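Local coordinates for esterase (uncultured bacterium FLS12, PDB 4RGY), which hydrolyses ester bonds as a low-temperature-active, alkaline esterase with the fold of the alpha/beta-hydrolase superfamily, at residues D12-S17 and W96-E101; G136-E141 and G186-L191; L208-G213 and R224-V229. All blocks are in the same frame, centred on the assembly; numbering follows the deposited sequence.

Contact 1 of 3, residues D12-S17 and W96-E101; sequences DVLGLS and WTFISE
One face of the F98 ring is covered by L14, whose CD1 lies 3.9 Å from the ring centroid and only 10° off the ring normal, a CH-pi contact over the middle of the face. The two side chains cross at about a right angle, and L14 also follows the phenylalanine back toward its root: L14 CD2 is 4.0 Å from F98 CB. F98 CG stands anti to its own backbone N (chi1 172°), which carries the ring off the helix and under the leucine. The F98 side chain also touches S11 and L103. Above one face of the W96 indole, toward the rim, sits S100 OG, which bonds to W96 O at 2.7 Å. That carbonyl is gripped twice, since S100 N reaches it from the opposite face of its plane, within a stretch of helix 95-110 that widens to a pi-type turn at 98-101.

Residues 12-17 form the connection between the antiparallel strands 2-11 and 16-25 at one edge of the sheet, a hairpin in which G15 and L16 both face S11 as a G1 beta bulge. The positive phi of G15 suits glycine, and G15 O is hydrogen-bonded to R83 NH1 of the second subunit. The contact thus lays the end of this hairpin on the flank of the helix.

Beside L14, V13 packs against the helix backbone: V13 CG1 comes within 3.7 Å of F98 N and 4.0 Å of T97 CG2. V13 CG2 also meets that threonine methyl, at 4.1 Å. With the methyl of T97 turned to the valine, its hydroxyl is left to D88. E102, one residue beyond 96-101, accepts a hydrogen bond from D12 N through its carboxylate.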
# COMPACT_ATOMS: atom_id res chain seq x y z
N ASP A 12 17.50 -7.85 8.83
CA ASP A 12 18.33 -8.41 9.89
C ASP A 12 19.46 -7.46 10.29
O ASP A 12 19.80 -7.35 11.46
CB ASP A 12 18.89 -9.76 9.44
CG ASP A 12 17.86 -10.87 9.52
OD1 ASP A 12 17.35 -11.11 10.64
OD2 ASP A 12 17.55 -11.49 8.48
N VAL A 13 20.03 -6.77 9.31
CA VAL A 13 21.11 -5.83 9.59
C VAL A 13 20.63 -4.67 10.46
O VAL A 13 21.32 -4.27 11.39
CB VAL A 13 21.74 -5.30 8.29
CG1 VAL A 13 22.61 -4.07 8.55
CG2 VAL A 13 22.54 -6.42 7.62
N LEU A 14 19.45 -4.14 10.15
CA LEU A 14 18.90 -3.02 10.90
C LEU A 14 18.16 -3.49 12.15
O LEU A 14 17.94 -2.71 13.08
CB LEU A 14 17.95 -2.19 10.04
CG LEU A 14 18.53 -1.55 8.77
CD1 LEU A 14 17.44 -0.83 7.98
CD2 LEU A 14 19.64 -0.59 9.15
N GLY A 15 17.77 -4.76 12.17
CA GLY A 15 16.92 -5.27 13.23
C GLY A 15 15.57 -4.55 13.17
O GLY A 15 15.03 -4.14 14.20
N LEU A 16 15.02 -4.41 11.97
CA LEU A 16 13.85 -3.55 11.79
C LEU A 16 13.01 -3.95 10.60
O LEU A 16 13.53 -4.19 9.49
CB LEU A 16 14.30 -2.10 11.64
CG LEU A 16 13.23 -1.01 11.52
CD1 LEU A 16 12.39 -0.93 12.78
CD2 LEU A 16 13.90 0.34 11.26
N SER A 17 11.70 -3.98 10.82
CA SER A 17 10.72 -4.12 9.75
C SER A 17 10.67 -2.81 8.99
O SER A 17 10.52 -1.73 9.59
CB SER A 17 9.33 -4.40 10.33
OG SER A 17 9.27 -5.69 10.91
N TRP A 96 24.74 1.61 6.11
CA TRP A 96 25.67 1.31 5.02
C TRP A 96 25.75 -0.19 4.75
O TRP A 96 25.69 -0.62 3.59
CB TRP A 96 27.07 1.83 5.34
CG TRP A 96 28.13 1.29 4.40
CD1 TRP A 96 29.12 0.41 4.72
CD2 TRP A 96 28.31 1.62 3.01
NE1 TRP A 96 29.91 0.17 3.62
CE2 TRP A 96 29.44 0.90 2.56
CE3 TRP A 96 27.62 2.44 2.10
CZ2 TRP A 96 29.90 0.98 1.24
CZ3 TRP A 96 28.09 2.53 0.80
CH2 TRP A 96 29.22 1.80 0.38
N THR A 97 25.85 -0.99 5.80
CA THR A 97 25.86 -2.43 5.60
C THR A 97 24.52 -2.87 5.00
O THR A 97 24.45 -3.76 4.15
CB THR A 97 26.20 -3.18 6.90
OG1 THR A 97 27.54 -2.84 7.28
CG2 THR A 97 26.12 -4.69 6.72
N PHE A 98 23.44 -2.22 5.43
CA PHE A 98 22.13 -2.48 4.85
C PHE A 98 22.11 -2.16 3.35
O PHE A 98 21.77 -3.02 2.53
CB PHE A 98 21.07 -1.65 5.59
CG PHE A 98 19.71 -1.70 4.94
CD1 PHE A 98 18.97 -2.88 4.93
CD2 PHE A 98 19.16 -0.56 4.36
CE1 PHE A 98 17.71 -2.93 4.34
CE2 PHE A 98 17.90 -0.60 3.78
CZ PHE A 98 17.18 -1.78 3.77
N ILE A 99 22.47 -0.93 2.99
CA ILE A 99 22.32 -0.53 1.59
C ILE A 99 23.31 -1.25 0.66
O ILE A 99 22.99 -1.53 -0.50
CB ILE A 99 22.39 1.01 1.41
CG1 ILE A 99 21.77 1.42 0.07
CG2 ILE A 99 23.82 1.54 1.54
CD1 ILE A 99 20.28 1.21 -0.03
N SER A 100 24.50 -1.56 1.17
CA SER A 100 25.56 -2.11 0.31
C SER A 100 25.58 -3.64 0.27
O SER A 100 26.15 -4.22 -0.66
CB SER A 100 26.93 -1.59 0.75
OG SER A 100 27.29 -2.11 2.03
N GLU A 101 24.97 -4.29 1.25
CA GLU A 101 25.02 -5.74 1.35
C GLU A 101 23.63 -6.38 1.39
O GLU A 101 23.23 -7.12 0.49
CB GLU A 101 25.84 -6.18 2.56
CG GLU A 101 27.27 -5.63 2.62
CD GLU A 101 28.19 -6.26 1.59
OE1 GLU A 101 27.84 -7.33 1.06
OE2 GLU A 101 29.26 -5.68 1.32

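Contact 2 of 3, residues G136-E141 and G186-L191; sequences GMRHPE and GSDHDL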
# COMPACT_ATOMS: atom_id res chain seq x y z
N GLY A 136 29.44 3.47 -5.61
CA GLY A 136 30.20 3.28 -6.82
C GLY A 136 31.70 3.29 -6.58
O GLY A 136 32.44 2.56 -7.24
N MET A 137 32.15 4.11 -5.63
CA MET A 137 33.58 4.26 -5.39
C MET A 137 34.13 3.32 -4.31
O MET A 137 35.34 3.06 -4.27
CB MET A 137 33.93 5.73 -5.12
CG MET A 137 33.66 6.63 -6.33
SD MET A 137 34.44 8.24 -6.17
CE MET A 137 33.38 9.03 -4.99
N ARG A 138 33.26 2.82 -3.44
CA ARG A 138 33.68 1.82 -2.46
C ARG A 138 33.57 0.43 -3.06
O ARG A 138 34.37 -0.46 -2.74
CB ARG A 138 32.83 1.90 -1.18
CG ARG A 138 33.09 3.14 -0.33
CD ARG A 138 34.32 2.99 0.57
NE ARG A 138 34.05 2.01 1.63
CZ ARG A 138 33.46 2.29 2.78
NH1 ARG A 138 33.09 3.54 3.05
NH2 ARG A 138 33.23 1.33 3.67
N HIS A 139 32.59 0.23 -3.94
CA HIS A 139 32.39 -1.06 -4.57
C HIS A 139 32.31 -0.96 -6.09
O HIS A 139 31.30 -1.33 -6.68
CB HIS A 139 31.13 -1.72 -4.01
CG HIS A 139 31.25 -2.10 -2.57
ND1 HIS A 139 32.08 -3.11 -2.13
CD2 HIS A 139 30.67 -1.59 -1.46
CE1 HIS A 139 31.99 -3.22 -0.82
NE2 HIS A 139 31.13 -2.31 -0.38
N PRO A 140 33.39 -0.48 -6.73
CA PRO A 140 33.36 -0.31 -8.18
C PRO A 140 33.20 -1.64 -8.91
O PRO A 140 32.82 -1.65 -10.08
CB PRO A 140 34.73 0.31 -8.48
CG PRO A 140 35.59 -0.13 -7.37
CD PRO A 140 34.71 -0.15 -6.16
N GLU A 141 33.49 -2.74 -8.22
CA GLU A 141 33.34 -4.07 -8.81
C GLU A 141 31.87 -4.52 -8.86
O GLU A 141 31.56 -5.52 -9.51
CB GLU A 141 34.19 -5.10 -8.05
CG GLU A 141 33.63 -5.55 -6.69
CD GLU A 141 33.87 -4.55 -5.55
OE1 GLU A 141 34.59 -3.55 -5.75
OE2 GLU A 141 33.34 -4.79 -4.44
N GLY A 186 39.49 12.74 4.60
CA GLY A 186 40.37 11.62 4.31
C GLY A 186 39.83 10.26 4.71
O GLY A 186 40.45 9.24 4.40
N SER A 187 38.69 10.23 5.40
CA SER A 187 38.10 8.98 5.86
C SER A 187 37.38 8.26 4.72
O SER A 187 37.24 8.80 3.62
CB SER A 187 37.11 9.25 6.99
OG SER A 187 35.91 9.82 6.49
N ASP A 188 36.94 7.04 4.99
CA ASP A 188 36.18 6.29 3.99
C ASP A 188 34.78 6.84 3.74
O ASP A 188 34.07 6.34 2.86
CB ASP A 188 36.15 4.78 4.30
CG ASP A 188 35.50 4.45 5.63
OD1 ASP A 188 34.87 5.33 6.25
OD2 ASP A 188 35.61 3.28 6.03
N HIS A 189 34.39 7.87 4.51
CA HIS A 189 33.12 8.57 4.30
C HIS A 189 33.27 9.69 3.28
O HIS A 189 32.30 10.21 2.75
CB HIS A 189 32.61 9.21 5.59
CG HIS A 189 32.53 8.29 6.77
ND1 HIS A 189 31.45 7.47 7.00
CD2 HIS A 189 33.38 8.11 7.81
CE1 HIS A 189 31.65 6.80 8.13
NE2 HIS A 189 32.80 7.18 8.64
N ASP A 190 34.51 10.12 3.07
CA ASP A 190 34.82 11.33 2.32
C ASP A 190 34.95 11.02 0.84
O ASP A 190 35.92 10.38 0.41
CB ASP A 190 36.12 11.89 2.88
CG ASP A 190 36.60 13.14 2.18
OD1 ASP A 190 35.94 13.66 1.26
OD2 ASP A 190 37.68 13.64 2.62
N LEU A 191 33.96 11.44 0.05
CA LEU A 191 33.98 11.17 -1.40
C LEU A 191 35.22 11.74 -2.09
O LEU A 191 35.66 11.20 -3.11
CB LEU A 191 32.74 11.73 -2.10
CG LEU A 191 31.38 11.19 -1.65
CD1 LEU A 191 30.33 11.80 -2.55
CD2 LEU A 191 31.35 9.68 -1.73
O HOH W 1 32.23 4.90 5.39
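R138 and D188 meet as stacked charged groups. Their guanidinium and carboxylate planes are 7° from parallel, and the salt bridge from R138 NH2 to D188 OD2 is long, 3.9 Å, with the oxygen well out of the guanidinium plane. D188 CB lies over the same flat group, 3.5 Å from R138 NH1. With CG between the backbone N and the carbonyl carbon (chi1 61°), the D188 carboxylate lies flat against the guanidinium.

Hydrogen bonding runs alongside. R138 NH1 makes a weak bond of 3.0 Å to D188 O, bent to 125°, and a further one of 2.8 Å to a water at the guanidinium edge; that water donates weakly to D188 OD1. The loop is shaped by its own bonds: S187 OG accepts from H189 N in an ST turn, while D190 caps helix 191-200 at F192 N.

The apolar part is M137 against L191, where the methyl CE sits 3.9 Å from L191 CD2 and 3.7 Å from L191 O. M137 also packs on L194 and M198 of helix 191-200.

Because no N-H of R138 points at the carboxylate, the attraction probably depends on stacked charges and a bridging water more than on direct hydrogen bonds.

Contact 3 of 3, residues L208-G213 and R224-V229; sequences LYQCCG and RFRDHV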
# COMPACT_ATOMS: atom_id res chain seq x y z
N LEU A 208 30.44 7.38 -14.33
CA LEU A 208 30.12 8.29 -13.22
C LEU A 208 29.44 9.55 -13.72
O LEU A 208 29.87 10.14 -14.71
CB LEU A 208 31.40 8.66 -12.45
CG LEU A 208 32.07 7.47 -11.76
CD1 LEU A 208 33.50 7.79 -11.37
CD2 LEU A 208 31.28 7.01 -10.52
N TYR A 209 28.38 9.95 -13.03
CA TYR A 209 27.56 11.08 -13.44
C TYR A 209 27.35 12.00 -12.25
O TYR A 209 27.09 11.53 -11.13
CB TYR A 209 26.20 10.59 -13.99
CG TYR A 209 25.23 11.69 -14.39
CD1 TYR A 209 24.48 12.35 -13.43
CD2 TYR A 209 25.05 12.04 -15.72
CE1 TYR A 209 23.59 13.36 -13.78
CE2 TYR A 209 24.16 13.04 -16.09
CZ TYR A 209 23.44 13.70 -15.11
OH TYR A 209 22.55 14.70 -15.45
N GLN A 210 27.41 13.29 -12.50
CA GLN A 210 27.12 14.29 -11.49
C GLN A 210 26.36 15.45 -12.11
O GLN A 210 26.79 15.99 -13.12
CB GLN A 210 28.42 14.83 -10.89
CG GLN A 210 28.22 15.99 -9.92
CD GLN A 210 29.51 16.70 -9.54
OE1 GLN A 210 30.58 16.46 -10.11
NE2 GLN A 210 29.42 17.58 -8.56
N CYS A 211 25.24 15.84 -11.51
CA CYS A 211 24.59 17.08 -11.92
C CYS A 211 24.13 17.90 -10.73
O CYS A 211 24.00 17.39 -9.62
CB CYS A 211 23.42 16.82 -12.89
SG CYS A 211 21.89 16.20 -12.09
N CYS A 212 23.87 19.18 -10.96
CA CYS A 212 23.30 20.04 -9.92
C CYS A 212 22.65 21.28 -10.52
O CYS A 212 23.15 21.82 -11.52
CB CYS A 212 24.38 20.46 -8.92
SG CYS A 212 23.74 21.21 -7.41
N GLY A 213 21.54 21.71 -9.93
CA GLY A 213 20.93 22.98 -10.30
C GLY A 213 21.78 24.13 -9.78
O GLY A 213 22.28 24.08 -8.66
N ARG A 224 32.95 22.23 -6.18
CA ARG A 224 34.21 21.81 -5.57
C ARG A 224 34.52 20.33 -5.82
O ARG A 224 35.66 19.97 -6.12
CB ARG A 224 34.25 22.17 -4.08
CG ARG A 224 34.45 23.68 -3.86
CD ARG A 224 34.69 24.05 -2.40
NE ARG A 224 33.59 23.60 -1.55
CZ ARG A 224 33.65 22.51 -0.81
NH1 ARG A 224 34.76 21.78 -0.82
NH2 ARG A 224 32.61 22.14 -0.07
N PHE A 225 33.50 19.48 -5.75
CA PHE A 225 33.72 18.06 -6.04
C PHE A 225 34.06 17.85 -7.52
O PHE A 225 34.98 17.09 -7.84
CB PHE A 225 32.51 17.21 -5.62
CG PHE A 225 32.69 15.74 -5.89
CD1 PHE A 225 33.42 14.94 -5.01
CD2 PHE A 225 32.15 15.15 -7.02
CE1 PHE A 225 33.61 13.59 -5.27
CE2 PHE A 225 32.32 13.79 -7.27
CZ PHE A 225 33.05 13.02 -6.39
N ARG A 226 33.32 18.52 -8.40
CA ARG A 226 33.60 18.45 -9.83
C ARG A 226 35.04 18.83 -10.14
O ARG A 226 35.74 18.10 -10.85
CB ARG A 226 32.66 19.38 -10.59
CG ARG A 226 32.86 19.34 -12.10
CD ARG A 226 32.32 20.60 -12.78
NE ARG A 226 33.13 21.76 -12.43
CZ ARG A 226 32.81 23.01 -12.78
NH1 ARG A 226 31.70 23.24 -13.46
NH2 ARG A 226 33.60 24.02 -12.44
N ASP A 227 35.48 19.97 -9.60
CA ASP A 227 36.83 20.46 -9.88
C ASP A 227 37.87 19.48 -9.33
O ASP A 227 38.89 19.22 -9.96
CB ASP A 227 37.03 21.86 -9.29
CG ASP A 227 36.26 22.93 -10.05
OD1 ASP A 227 35.71 22.64 -11.13
OD2 ASP A 227 36.19 24.06 -9.53
N HIS A 228 37.56 18.87 -8.19
CA HIS A 228 38.45 17.88 -7.60
C HIS A 228 38.61 16.67 -8.52
O HIS A 228 39.73 16.29 -8.86
CB HIS A 228 37.91 17.45 -6.24
CG HIS A 228 38.67 16.34 -5.59
ND1 HIS A 228 39.95 16.49 -5.11
CD2 HIS A 228 38.30 15.07 -5.29
CE1 HIS A 228 40.35 15.35 -4.56
NE2 HIS A 228 39.36 14.48 -4.66
N VAL A 229 37.50 16.07 -8.93
CA VAL A 229 37.61 14.86 -9.74
C VAL A 229 38.19 15.14 -11.13
O VAL A 229 38.92 14.31 -11.68
CB VAL A 229 36.28 14.06 -9.82
CG1 VAL A 229 35.85 13.63 -8.43
CG2 VAL A 229 35.18 14.86 -10.52
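Residues 208-213, on strand 207-213, and residues 224-229, on helix 219-232, come nearest at Q210 and R226, with Q210 CA 7.9 Å from R226 CA. Only the glutamine spans the gap from the strand segment: its CG is anti to the backbone N (chi1 174°) and the chain runs extended beyond it, which brings the amide up to the helix. Q210 OE1 touches F225 CD2 at 3.7 Å, close to the ring plane and at its edge, and the amide is turned 71° against the ring. The same oxygen lies 3.6 Å from R226 CB. Q210 NE2 donates to N222 O, a bond that fixes the rotation of the amide. One face of the F225 ring carries V229 CG1.

R226 offers mainly its aliphatic root to the glutamine. Its guanidinium leads away and grips a single oxygen of D227 side-on, with R226 NE at 3.0 Å and R226 NH2 at 2.8 Å from D227 OD1; it also makes a cation-pi contact with Y238. An alanine in place of R226 would keep the CB against Q210 but would probably leave D227 without its mate and Y238 without its cation.

Both segments belong to a beta-alpha-beta crossover, in which strand 207-213 pairs in parallel with strand 236-241, while on the helix F225 meets F192 of helix 191-200 edge-to-face.

Overall arrangement
Contacts 1, 2 and 3 follow one another along the chain. Contacts 1 and 2, with centres about 18 Å apart, are joined by W96, whose CZ2 packs 3.8 Å from H139 CD2. Contacts 2 and 3, about 15 Å between centres, share apolar packing: L191 CB is 3.8 Å from F225 CE1, and M137 CE 4.2 Å from F225 CZ. Contacts 1 and 3 lie about 29 Å apart between centres, on opposite sides of the chain's centre, yet both reach the same sheet. The probable Ser-His-Asp triad is S126, H245 and D216: S126 immediately precedes helix 127-138, which ends in contact 2, and D216 follows strand 207-213 of contact 3.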